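Local coordinates for hydrolase, haloacid dehalogenase-like family (Porphyromonas gingivalis, PDB 2I6X), which probably acts as a hydrolase of the haloacid dehalogenase (HAD) superfamily, on a substrate that has not been established, at residues A[8-13]-A[197-202]; A[26-31]-A[47-52]; A[77-82]-A[114-119]; A[182-185]-A[189-192]. All blocks are in the same frame, centred on the assembly; numbering follows the deposited sequence.

Interaction 1 (A[8-13]-A[197-202]); sequences IVFDLG and ENWIPA
F10 and W199 meet through one corner of each ring. F10 CE1 lies 3.6 Å from W199 CH2, the far end of the indole's six-membered ring. W199 CZ2 is next, 4.2 Å from the same F10 CE1. The two ring planes are inclined by 38°. The centroids of the F10 ring and of that six-membered ring are 5.8 Å apart. The pair is therefore neither a stack nor an edge-to-face contact. It is an oblique, apolar touch between two buried side chains, small in area.

Both side chains leave the backbone toward the other segment. W199 CG sits between its own backbone N and carbonyl carbon (chi1 46°), and the benzo end of the indole meets F10. W199 NE1 is hydrogen-bonded to V15 O, which helps hold the indole's orientation. N198 OD1 accepts from I200 N at 3.2 Å, a capping bond just where the chain turns into helix 200-207.

F10 ends strand 7-10, and D11 follows at the position expected for the conserved first-motif aspartate of HAD enzymes. Strand 7-10 is the middle strand of the parallel sheet. It pairs with strands 106-111 and 170-173. Helix 92-101 packs beside the contact, with I98 against F10 and with K94 and Y97 against W199.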
loop_
_atom_site.group_PDB
_atom_site.type_symbol
_atom_site.label_atom_id
_atom_site.label_comp_id
_atom_site.label_asym_id
_atom_site.label_seq_id
_atom_site.Cartn_x
_atom_site.Cartn_y
_atom_site.Cartn_z
ATOM N N ILE A 8 -2.038 15.476 -0.102
ATOM C CA ILE A 8 -2.445 14.409 0.773
ATOM C C ILE A 8 -1.891 13.131 0.178
ATOM O O ILE A 8 -2.036 12.899 -1.018
ATOM C CB ILE A 8 -4.006 14.300 0.911
ATOM C CG1 ILE A 8 -4.644 15.637 1.306
ATOM C CG2 ILE A 8 -4.397 13.223 1.927
ATOM C CD1 ILE A 8 -6.045 15.772 0.789
ATOM N N VAL A 9 -1.270 12.306 1.021
ATOM C CA VAL A 9 -0.640 11.048 0.629
ATOM C C VAL A 9 -1.333 9.943 1.397
ATOM O O VAL A 9 -1.498 10.044 2.609
ATOM C CB VAL A 9 0.881 11.027 1.004
ATOM C CG1 VAL A 9 1.513 9.657 0.663
ATOM C CG2 VAL A 9 1.629 12.147 0.308
ATOM N N PHE A 10 -1.742 8.889 0.695
ATOM C CA PHE A 10 -2.459 7.776 1.298
ATOM C C PHE A 10 -1.637 6.518 1.182
ATOM O O PHE A 10 -0.975 6.305 0.163
ATOM C CB PHE A 10 -3.764 7.534 0.532
ATOM C CG PHE A 10 -4.737 8.667 0.606
ATOM C CD1 PHE A 10 -5.778 8.650 1.538
ATOM C CD2 PHE A 10 -4.642 9.740 -0.268
ATOM C CE1 PHE A 10 -6.688 9.702 1.609
ATOM C CE2 PHE A 10 -5.533 10.789 -0.191
ATOM C CZ PHE A 10 -6.560 10.765 0.751
ATOM N N ASP A 11 -1.699 5.653 2.190
ATOM C CA ASP A 11 -1.307 4.244 1.961
ATOM C C ASP A 11 -2.494 3.531 1.274
ATOM O O ASP A 11 -3.603 4.045 1.250
ATOM C CB ASP A 11 -0.968 3.576 3.295
ATOM C CG ASP A 11 -0.261 2.240 3.148
ATOM O OD1 ASP A 11 0.188 1.839 2.039
ATOM O OD2 ASP A 11 -0.166 1.564 4.196
ATOM N N LEU A 12 -2.251 2.349 0.729
ATOM C CA LEU A 12 -3.264 1.552 0.091
ATOM C C LEU A 12 -3.813 0.552 1.114
ATOM O O LEU A 12 -4.948 0.717 1.598
ATOM C CB LEU A 12 -2.678 0.829 -1.132
ATOM C CG LEU A 12 -3.661 0.020 -2.003
ATOM C CD1 LEU A 12 -4.825 0.865 -2.539
ATOM C CD2 LEU A 12 -2.891 -0.636 -3.143
ATOM N N GLY A 13 -3.014 -0.467 1.443
ATOM C CA GLY A 13 -3.377 -1.457 2.437
ATOM C C GLY A 13 -3.618 -0.773 3.768
ATOM O O GLY A 13 -2.809 0.089 4.195
ATOM N N GLU A 197 -10.978 1.354 9.693
ATOM C CA GLU A 197 -11.652 2.526 10.262
ATOM C C GLU A 197 -12.279 3.404 9.158
ATOM O O GLU A 197 -11.650 3.615 8.119
ATOM C CB GLU A 197 -10.626 3.342 11.043
ATOM C CG GLU A 197 -11.204 4.442 11.943
ATOM C CD GLU A 197 -10.091 5.313 12.540
ATOM O OE1 GLU A 197 -10.308 6.542 12.729
ATOM O OE2 GLU A 197 -8.984 4.773 12.792
ATOM N N ASN A 198 -13.486 3.931 9.378
ATOM C CA ASN A 198 -13.989 4.997 8.500
ATOM C C ASN A 198 -13.434 6.343 8.886
ATOM O O ASN A 198 -13.970 7.005 9.782
ATOM C CB ASN A 198 -15.520 5.136 8.432
ATOM C CG ASN A 198 -15.938 6.244 7.421
ATOM O OD1 ASN A 198 -15.146 6.592 6.517
ATOM N ND2 ASN A 198 -17.146 6.798 7.570
ATOM N N TRP A 199 -12.399 6.767 8.180
ATOM C CA TRP A 199 -11.683 7.980 8.554
ATOM C C TRP A 199 -12.136 9.220 7.802
ATOM O O TRP A 199 -11.556 10.279 7.990
ATOM C CB TRP A 199 -10.179 7.799 8.363
ATOM C CG TRP A 199 -9.769 7.151 7.051
ATOM C CD1 TRP A 199 -9.240 5.900 6.903
ATOM C CD2 TRP A 199 -9.838 7.719 5.734
ATOM N NE1 TRP A 199 -8.981 5.645 5.583
ATOM C CE2 TRP A 199 -9.320 6.748 4.838
ATOM C CE3 TRP A 199 -10.292 8.940 5.217
ATOM C CZ2 TRP A 199 -9.246 6.968 3.434
ATOM C CZ3 TRP A 199 -10.224 9.162 3.839
ATOM C CH2 TRP A 199 -9.714 8.171 2.958
ATOM N N ILE A 200 -13.129 9.079 6.926
ATOM C CA ILE A 200 -13.588 10.196 6.122
ATOM C C ILE A 200 -13.951 11.392 6.997
ATOM O O ILE A 200 -13.419 12.472 6.760
ATOM C CB ILE A 200 -14.739 9.831 5.149
ATOM C CG1 ILE A 200 -14.218 8.913 4.039
ATOM C CG2 ILE A 200 -15.357 11.087 4.550
ATOM C CD1 ILE A 200 -15.338 8.189 3.281
ATOM N N PRO A 201 -14.850 11.218 8.004
ATOM C CA PRO A 201 -15.154 12.398 8.850
ATOM C C PRO A 201 -13.930 13.087 9.495
ATOM O O PRO A 201 -13.825 14.317 9.447
ATOM C CB PRO A 201 -16.135 11.841 9.898
ATOM C CG PRO A 201 -16.815 10.674 9.193
ATOM C CD PRO A 201 -15.666 10.046 8.402
ATOM N N ALA A 202 -13.001 12.304 10.050
ATOM C CA ALA A 202 -11.806 12.852 10.717
ATOM C C ALA A 202 -10.861 13.578 9.757
ATOM O O ALA A 202 -10.300 14.629 10.090
ATOM C CB ALA A 202 -11.040 11.755 11.464
#

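Interaction 2 (A[26-31]-A[47-52]); sequences RRFKAI and GLFLDL
F28 and F49 meet edge-to-face. The edge of the F49 ring points at the face of the F28 ring, and the two planes stand at 87°. F49 CE1 and F49 CZ are each 4.0 Å from F28 CZ. The approach is offset, because the F49 edge comes down near the outer end of F28 and not over its middle. The ring centroids are 5.7 Å apart. The two side chains reach across from opposite directions, so a wide gap between the helices is bridged: F28 CA and F49 CA are 12.6 Å apart. F49 CG lies opposite its carbonyl carbon (chi1 -78°), which sends the ring out from helix 48-54 toward helix 21-30.

The next shell is mostly apolar. I36 touches both rings. V33, A82 and L83 pack on F28, while M39 and L40 pack on F49. F49 also makes an edge-to-face pair with F62 of helix 59-70.

Further out, the helices themselves are held. G47 is the N-cap of helix 48-54, and G47 O accepts from D51 N at 3.1 Å. G47 has a backbone conformation that suits glycine. D51 makes a salt bridge with K57. On the other helix, R27 pairs with E23 and donates to D81 O in helix 76-83.

No hydrogen bond crosses between the two segments. The contact rests on dispersion and on ring hydrogens directed at a pi face, which favours the near-perpendicular setting.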
loop_
_atom_site.group_PDB
_atom_site.type_symbol
_atom_site.label_atom_id
_atom_site.label_comp_id
_atom_site.label_asym_id
_atom_site.label_seq_id
_atom_site.Cartn_x
_atom_site.Cartn_y
_atom_site.Cartn_z
ATOM N N ARG A 26 -4.164 -18.546 5.697
ATOM C CA ARG A 26 -4.935 -19.765 5.397
ATOM C C ARG A 26 -4.656 -20.275 3.974
ATOM O O ARG A 26 -4.381 -21.463 3.783
ATOM C CB ARG A 26 -6.440 -19.502 5.598
ATOM C CG ARG A 26 -7.341 -20.731 5.591
ATOM C CD ARG A 26 -8.793 -20.365 5.224
ATOM N NE ARG A 26 -8.959 -20.011 3.803
ATOM C CZ ARG A 26 -10.121 -19.691 3.226
ATOM N NH1 ARG A 26 -10.165 -19.384 1.938
ATOM N NH2 ARG A 26 -11.247 -19.668 3.936
ATOM N N ARG A 27 -4.709 -19.373 2.995
ATOM C CA ARG A 27 -4.485 -19.724 1.591
ATOM C C ARG A 27 -3.036 -20.183 1.331
ATOM O O ARG A 27 -2.799 -21.202 0.645
ATOM C CB ARG A 27 -4.891 -18.563 0.672
ATOM C CG ARG A 27 -6.373 -18.199 0.723
ATOM C CD ARG A 27 -6.711 -17.108 -0.289
ATOM N NE ARG A 27 -8.078 -16.629 -0.125
ATOM C CZ ARG A 27 -8.745 -15.858 -0.995
ATOM N NH1 ARG A 27 -8.183 -15.443 -2.140
ATOM N NH2 ARG A 27 -10.000 -15.508 -0.719
ATOM N N PHE A 28 -2.074 -19.473 1.928
ATOM C CA PHE A 28 -0.666 -19.886 1.841
ATOM C C PHE A 28 -0.385 -21.277 2.403
ATOM O O PHE A 28 0.366 -22.047 1.804
ATOM C CB PHE A 28 0.269 -18.846 2.446
ATOM C CG PHE A 28 0.652 -17.768 1.487
ATOM C CD1 PHE A 28 1.356 -18.076 0.324
ATOM C CD2 PHE A 28 0.298 -16.432 1.735
ATOM C CE1 PHE A 28 1.711 -17.068 -0.584
ATOM C CE2 PHE A 28 0.641 -15.402 0.841
ATOM C CZ PHE A 28 1.356 -15.719 -0.320
ATOM N N LYS A 29 -0.983 -21.592 3.546
ATOM C CA LYS A 29 -0.885 -22.923 4.117
ATOM C C LYS A 29 -1.429 -23.972 3.144
ATOM O O LYS A 29 -0.799 -25.009 2.926
ATOM C CB LYS A 29 -1.633 -22.988 5.452
ATOM C CG LYS A 29 -0.881 -22.348 6.583
ATOM C CD LYS A 29 -1.637 -22.394 7.889
ATOM C CE LYS A 29 -0.806 -21.716 8.958
ATOM N NZ LYS A 29 -1.627 -21.297 10.117
ATOM N N ALA A 30 -2.596 -23.697 2.558
ATOM C CA ALA A 30 -3.221 -24.646 1.635
ATOM C C ALA A 30 -2.382 -24.941 0.371
ATOM O O ALA A 30 -2.529 -26.007 -0.217
ATOM C CB ALA A 30 -4.656 -24.224 1.286
ATOM N N ILE A 31 -1.491 -24.030 -0.028
ATOM C CA ILE A 31 -0.549 -24.339 -1.110
ATOM C C ILE A 31 0.863 -24.713 -0.650
ATOM O O ILE A 31 1.823 -24.595 -1.423
ATOM C CB ILE A 31 -0.461 -23.228 -2.176
ATOM C CG1 ILE A 31 -0.096 -21.886 -1.536
ATOM C CG2 ILE A 31 -1.754 -23.204 -2.993
ATOM C CD1 ILE A 31 0.180 -20.718 -2.544
ATOM N N GLY A 47 14.252 -11.396 4.347
ATOM C CA GLY A 47 13.144 -12.261 3.950
ATOM C C GLY A 47 12.740 -12.091 2.502
ATOM O O GLY A 47 12.850 -11.004 1.940
ATOM N N LEU A 48 12.270 -13.163 1.881
ATOM C CA LEU A 48 11.888 -13.041 0.479
ATOM C C LEU A 48 10.575 -12.319 0.222
ATOM O O LEU A 48 10.412 -11.774 -0.860
ATOM C CB LEU A 48 12.027 -14.339 -0.341
ATOM C CG LEU A 48 11.770 -15.747 0.181
ATOM C CD1 LEU A 48 10.297 -15.970 0.355
ATOM C CD2 LEU A 48 12.355 -16.798 -0.752
ATOM N N PHE A 49 9.665 -12.270 1.197
ATOM C CA PHE A 49 8.532 -11.367 1.061
ATOM C C PHE A 49 8.967 -9.900 1.032
ATOM O O PHE A 49 8.366 -9.103 0.327
ATOM C CB PHE A 49 7.442 -11.638 2.106
ATOM C CG PHE A 49 6.594 -12.822 1.755
ATOM C CD1 PHE A 49 5.459 -12.676 0.967
ATOM C CD2 PHE A 49 6.974 -14.096 2.157
ATOM C CE1 PHE A 49 4.705 -13.778 0.623
ATOM C CE2 PHE A 49 6.227 -15.196 1.816
ATOM C CZ PHE A 49 5.093 -15.047 1.049
ATOM N N LEU A 50 10.026 -9.556 1.765
ATOM C CA LEU A 50 10.584 -8.212 1.668
ATOM C C LEU A 50 11.239 -7.978 0.315
ATOM O O LEU A 50 11.194 -6.868 -0.209
ATOM C CB LEU A 50 11.574 -7.884 2.801
ATOM C CG LEU A 50 12.266 -6.513 2.637
ATOM C CD1 LEU A 50 11.240 -5.367 2.734
ATOM C CD2 LEU A 50 13.451 -6.283 3.588
ATOM N N ASP A 51 11.867 -9.012 -0.233
ATOM C CA ASP A 51 12.495 -8.918 -1.551
ATOM C C ASP A 51 11.409 -8.655 -2.595
ATOM O O ASP A 51 11.640 -7.954 -3.582
ATOM C CB ASP A 51 13.270 -10.200 -1.884
ATOM C CG ASP A 51 14.523 -10.373 -1.033
ATOM O OD1 ASP A 51 14.950 -9.403 -0.360
ATOM O OD2 ASP A 51 15.095 -11.491 -1.037
ATOM N N LEU A 52 10.228 -9.208 -2.348
ATOM C CA LEU A 52 9.084 -9.002 -3.211
ATOM C C LEU A 52 8.535 -7.549 -3.181
ATOM O O LEU A 52 8.242 -7.008 -4.253
ATOM C CB LEU A 52 7.971 -10.023 -2.900
ATOM C CG LEU A 52 6.630 -9.898 -3.649
ATOM C CD1 LEU A 52 6.767 -10.274 -5.125
ATOM C CD2 LEU A 52 5.552 -10.722 -2.971
#

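Interaction 3 (A[77-82]-A[114-119]); sequences QQVYDA and NPYVLD
Y80 and Y116 sit where helix 76-83 comes close to the first turn of helix 115-121, with Y80 CA and Y116 CA 5.7 Å apart. The Y116 ring lies against the backbone of the other helix: Y116 CD1 is 3.7 Å from Y80 CA and 3.7 Å from Y80 CB. The far end of the same ring reaches V79. There V79 CG1 is 3.7 Å from Y116 CZ and 3.5 Å from Y116 OH. Y80 runs past Y116 in the opposite direction. Its CG is anti to the backbone N (chi1 175°), which swings the ring alongside the start of helix 115-121. Y80 CD1 then lies 3.8 Å from Y116 CB, and Y80 CE1 is 3.6 Å from Y116 O.

No hydrogen bond joins the two segments directly. The hydroxyl of Y116 has a weak hydrogen bond with E59. D119 OD2 is hydrogen-bonded to the hydroxyl of Y76, just ahead of the 77-82 segment. N114 is the N-cap of helix 115-121. Its OD1 accepts from V117 N at 3.0 Å, with an N-H...O angle of 163°. L52 and F62 also pack on Y116, and the Y76 ring meets it.

Helix 76-83 probably belongs to a helical cap inserted after the first motif, as in related HAD enzymes. Helix 115-121 follows strand 106-111 of the Rossmann-like core. The contact is consistent with a cap-to-core interface.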
loop_
_atom_site.group_PDB
_atom_site.type_symbol
_atom_site.label_atom_id
_atom_site.label_comp_id
_atom_site.label_asym_id
_atom_site.label_seq_id
_atom_site.Cartn_x
_atom_site.Cartn_y
_atom_site.Cartn_z
ATOM N N GLN A 77 -0.591 -17.867 -10.510
ATOM C CA GLN A 77 -1.994 -17.847 -10.151
ATOM C C GLN A 77 -2.196 -18.274 -8.703
ATOM O O GLN A 77 -2.981 -17.678 -7.977
ATOM C CB GLN A 77 -2.795 -18.714 -11.142
ATOM C CG GLN A 77 -4.292 -18.666 -10.978
ATOM C CD GLN A 77 -4.777 -19.695 -9.967
ATOM O OE1 GLN A 77 -4.285 -20.838 -9.945
ATOM N NE2 GLN A 77 -5.740 -19.304 -9.120
ATOM N N GLN A 78 -1.459 -19.288 -8.276
ATOM C CA GLN A 78 -1.527 -19.777 -6.890
ATOM C C GLN A 78 -1.111 -18.767 -5.854
ATOM O O GLN A 78 -1.731 -18.680 -4.800
ATOM C CB GLN A 78 -0.672 -21.028 -6.716
ATOM C CG GLN A 78 -1.307 -22.281 -7.263
ATOM C CD GLN A 78 -0.351 -23.471 -7.184
ATOM O OE1 GLN A 78 0.816 -23.383 -7.581
ATOM N NE2 GLN A 78 -0.845 -24.585 -6.668
ATOM N N VAL A 79 -0.048 -18.019 -6.138
ATOM C CA VAL A 79 0.493 -17.081 -5.165
ATOM C C VAL A 79 -0.352 -15.841 -5.185
ATOM O O VAL A 79 -0.693 -15.292 -4.134
ATOM C CB VAL A 79 2.000 -16.719 -5.445
ATOM C CG1 VAL A 79 2.498 -15.636 -4.468
ATOM C CG2 VAL A 79 2.862 -17.961 -5.356
ATOM N N TYR A 80 -0.650 -15.382 -6.392
ATOM C CA TYR A 80 -1.583 -14.282 -6.605
ATOM C C TYR A 80 -2.884 -14.481 -5.783
ATOM O O TYR A 80 -3.293 -13.606 -5.023
ATOM C CB TYR A 80 -1.932 -14.197 -8.095
ATOM C CG TYR A 80 -2.985 -13.177 -8.385
ATOM C CD1 TYR A 80 -2.635 -11.882 -8.742
ATOM C CD2 TYR A 80 -4.353 -13.499 -8.295
ATOM C CE1 TYR A 80 -3.608 -10.919 -9.017
ATOM C CE2 TYR A 80 -5.332 -12.542 -8.546
ATOM C CZ TYR A 80 -4.942 -11.245 -8.912
ATOM O OH TYR A 80 -5.881 -10.270 -9.183
ATOM N N ASP A 81 -3.508 -15.645 -5.954
ATOM C CA ASP A 81 -4.708 -16.022 -5.217
ATOM C C ASP A 81 -4.551 -16.010 -3.678
ATOM O O ASP A 81 -5.463 -15.585 -2.960
ATOM C CB ASP A 81 -5.164 -17.400 -5.684
ATOM C CG ASP A 81 -6.336 -17.918 -4.897
ATOM O OD1 ASP A 81 -7.473 -17.510 -5.177
ATOM O OD2 ASP A 81 -6.112 -18.755 -3.996
ATOM N N ALA A 82 -3.416 -16.493 -3.180
ATOM C CA ALA A 82 -3.134 -16.450 -1.744
ATOM C C ALA A 82 -2.876 -15.033 -1.231
ATOM O O ALA A 82 -3.385 -14.650 -0.171
ATOM C CB ALA A 82 -1.962 -17.365 -1.401
ATOM N N ASN A 114 3.139 -5.300 -3.679
ATOM C CA ASN A 114 3.825 -6.276 -4.471
ATOM C C ASN A 114 3.216 -6.215 -5.872
ATOM O O ASN A 114 2.177 -5.603 -6.041
ATOM C CB ASN A 114 3.660 -7.624 -3.811
ATOM C CG ASN A 114 2.221 -7.991 -3.630
ATOM O OD1 ASN A 114 1.527 -8.356 -4.599
ATOM N ND2 ASN A 114 1.740 -7.892 -2.403
ATOM N N PRO A 115 3.887 -6.800 -6.887
ATOM C CA PRO A 115 3.363 -6.842 -8.270
ATOM C C PRO A 115 1.956 -7.433 -8.468
ATOM O O PRO A 115 1.274 -7.032 -9.415
ATOM C CB PRO A 115 4.377 -7.722 -9.004
ATOM C CG PRO A 115 5.574 -7.627 -8.226
ATOM C CD PRO A 115 5.215 -7.416 -6.795
ATOM N N TYR A 116 1.559 -8.394 -7.625
ATOM C CA TYR A 116 0.252 -9.053 -7.720
ATOM C C TYR A 116 -0.860 -8.055 -7.417
ATOM O O TYR A 116 -1.809 -7.925 -8.190
ATOM C CB TYR A 116 0.133 -10.239 -6.754
ATOM C CG TYR A 116 1.218 -11.281 -6.877
ATOM C CD1 TYR A 116 1.187 -12.238 -7.897
ATOM C CD2 TYR A 116 2.286 -11.314 -5.970
ATOM C CE1 TYR A 116 2.192 -13.192 -8.006
ATOM C CE2 TYR A 116 3.283 -12.265 -6.077
ATOM C CZ TYR A 116 3.234 -13.198 -7.089
ATOM O OH TYR A 116 4.228 -14.136 -7.178
ATOM N N VAL A 117 -0.740 -7.350 -6.297
ATOM C CA VAL A 117 -1.753 -6.377 -5.913
ATOM C C VAL A 117 -1.815 -5.272 -6.970
ATOM O O VAL A 117 -2.886 -4.820 -7.351
ATOM C CB VAL A 117 -1.504 -5.828 -4.473
ATOM C CG1 VAL A 117 -2.460 -4.673 -4.136
ATOM C CG2 VAL A 117 -1.702 -6.950 -3.468
ATOM N N LEU A 118 -0.650 -4.884 -7.470
ATOM C CA LEU A 118 -0.565 -3.900 -8.528
ATOM C C LEU A 118 -1.211 -4.367 -9.830
ATOM O O LEU A 118 -1.878 -3.565 -10.490
ATOM C CB LEU A 118 0.881 -3.486 -8.758
ATOM C CG LEU A 118 1.431 -2.443 -7.793
ATOM C CD1 LEU A 118 2.844 -2.051 -8.244
ATOM C CD2 LEU A 118 0.492 -1.221 -7.716
ATOM N N ASP A 119 -1.027 -5.639 -10.198
ATOM C CA ASP A 119 -1.751 -6.202 -11.318
ATOM C C ASP A 119 -3.277 -6.056 -11.102
ATOM O O ASP A 119 -4.008 -5.683 -12.031
ATOM C CB ASP A 119 -1.337 -7.664 -11.590
ATOM C CG ASP A 119 0.095 -7.799 -12.211
ATOM O OD1 ASP A 119 0.757 -6.773 -12.530
ATOM O OD2 ASP A 119 0.587 -8.953 -12.373
#

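Interaction 4 (A[182-185]-A[189-192]); sequences TAER and HTYC
T190 and E184 are joined by a hydrogen bond from T190 OG1 to E184 OE2, 2.5 Å long. This is short, but at this resolution the exact length should not be pressed. The hydroxyl meets the carboxylate oxygen on its anti side, 17° out of the carboxylate plane. E184 points neither at the strand nor away from it at its base. A bend at chi2 (-70°) brings the carboxylate back to T190. The T190 rotation (chi1 61°) turns OG1 to E184 and leaves CG2 to meet A183.

A water adds a second link. It donates to E184 OE2 at 2.8 Å and accepts from T190 N at 2.7 Å. One carboxylate oxygen is thus held by both the side chain and, through water, the backbone of the same threonine.

These bonds join the helix and second strand of the beta-alpha-beta unit formed by strand 170-173, helix 177-185 and strand 189-191. The last strand is an outer strand of the parallel sheet, and H189 and Y191 make backbone bonds with F172.

The apolar part lies on the other branch of T190. T190 CG2 is 3.7 Å from A183 CB and 4.0 Å from E184 CG. F172 touches both T190 and A183, and F156 and F188 also pack on A183. Y191 leaves the backbone away from segment 182-185 and packs on A202, I203 and L206 of helix 200-207. Its OH is hydrogen-bonded to E197 OE1.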
loop_
_atom_site.group_PDB
_atom_site.type_symbol
_atom_site.label_atom_id
_atom_site.label_comp_id
_atom_site.label_asym_id
_atom_site.label_seq_id
_atom_site.Cartn_x
_atom_site.Cartn_y
_atom_site.Cartn_z
ATOM N N THR A 182 8.274 7.843 10.636
ATOM C CA THR A 182 9.217 8.378 9.645
ATOM C C THR A 182 8.686 9.651 8.999
ATOM O O THR A 182 9.457 10.587 8.762
ATOM C CB THR A 182 9.590 7.319 8.558
ATOM O OG1 THR A 182 10.281 6.231 9.175
ATOM C CG2 THR A 182 10.471 7.908 7.475
ATOM N N ALA A 183 7.385 9.694 8.709
ATOM C CA ALA A 183 6.802 10.914 8.117
ATOM C C ALA A 183 6.827 12.107 9.088
ATOM O O ALA A 183 7.105 13.249 8.674
ATOM C CB ALA A 183 5.417 10.672 7.592
ATOM N N GLU A 184 6.577 11.839 10.370
ATOM C CA GLU A 184 6.762 12.859 11.423
ATOM C C GLU A 184 8.175 13.428 11.452
ATOM O O GLU A 184 8.358 14.628 11.526
ATOM C CB GLU A 184 6.420 12.294 12.807
ATOM C CG GLU A 184 4.903 12.159 13.053
ATOM C CD GLU A 184 4.169 13.514 13.197
ATOM O OE1 GLU A 184 4.828 14.583 13.440
ATOM O OE2 GLU A 184 2.914 13.497 13.085
ATOM N N ARG A 185 9.155 12.535 11.383
ATOM C CA ARG A 185 10.574 12.859 11.453
ATOM C C ARG A 185 10.949 13.806 10.292
ATOM O O ARG A 185 11.727 14.740 10.457
ATOM C CB ARG A 185 11.322 11.542 11.298
ATOM C CG ARG A 185 12.364 11.187 12.313
ATOM C CD ARG A 185 12.677 9.700 12.110
ATOM N NE ARG A 185 12.270 8.823 13.219
ATOM C CZ ARG A 185 11.745 7.601 13.078
ATOM N NH1 ARG A 185 11.422 6.891 14.162
ATOM N NH2 ARG A 185 11.493 7.085 11.880
ATOM N N HIS A 189 2.553 16.308 8.294
ATOM C CA HIS A 189 1.328 16.066 9.069
ATOM C C HIS A 189 0.953 14.617 8.872
ATOM O O HIS A 189 1.063 14.102 7.762
ATOM C CB HIS A 189 0.195 16.986 8.626
ATOM C CG HIS A 189 0.536 18.428 8.799
ATOM N ND1 HIS A 189 0.422 19.071 10.015
ATOM C CD2 HIS A 189 1.082 19.325 7.945
ATOM C CE1 HIS A 189 0.854 20.316 9.892
ATOM N NE2 HIS A 189 1.253 20.499 8.644
ATOM N N THR A 190 0.580 13.946 9.958
ATOM C CA THR A 190 0.241 12.535 9.852
ATOM C C THR A 190 -1.125 12.260 10.446
ATOM O O THR A 190 -1.625 13.025 11.285
ATOM C CB THR A 190 1.299 11.568 10.498
ATOM O OG1 THR A 190 1.415 11.834 11.899
ATOM C CG2 THR A 190 2.681 11.667 9.819
ATOM N N TYR A 191 -1.739 11.188 9.964
ATOM C CA TYR A 191 -2.907 10.603 10.628
ATOM C C TYR A 191 -2.789 9.079 10.537
ATOM O O TYR A 191 -2.441 8.568 9.494
ATOM C CB TYR A 191 -4.219 11.097 10.023
ATOM C CG TYR A 191 -5.409 10.559 10.781
ATOM C CD1 TYR A 191 -5.874 11.204 11.928
ATOM C CD2 TYR A 191 -6.057 9.387 10.367
ATOM C CE1 TYR A 191 -6.943 10.704 12.637
ATOM C CE2 TYR A 191 -7.119 8.875 11.064
ATOM C CZ TYR A 191 -7.565 9.535 12.200
ATOM O OH TYR A 191 -8.641 9.038 12.906
ATOM N N CYS A 192 -3.024 8.378 11.647
ATOM C CA CYS A 192 -2.829 6.924 11.722
ATOM C C CYS A 192 -4.168 6.236 11.966
ATOM O O CYS A 192 -4.582 6.049 13.109
ATOM C CB CYS A 192 -1.821 6.524 12.808
ATOM S SG CYS A 192 -1.215 4.793 12.663
HETATM O O HOH W 1 0.883 15.329 12.308
#

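From the N terminus, strand 7-10 opens interaction 1, which closes only at 197-202, near the C terminus. The other three contacts fall within that long loop. They follow in series, and none cross. Interaction 2 closes first, between helices 21-30 and 48-54. Interaction 3 then joins helix 76-83 to helix 115-121, bringing the probable helical cap onto the core. Interactions 2 and 3 touch, notably where R27 meets D81 O and L52 meets P115. Interaction 4 closes last but for interaction 1, over the short turn between helix 177-185 and strand 189-191. Interactions 1 and 4 touch through Y191, and both reach the same sheet.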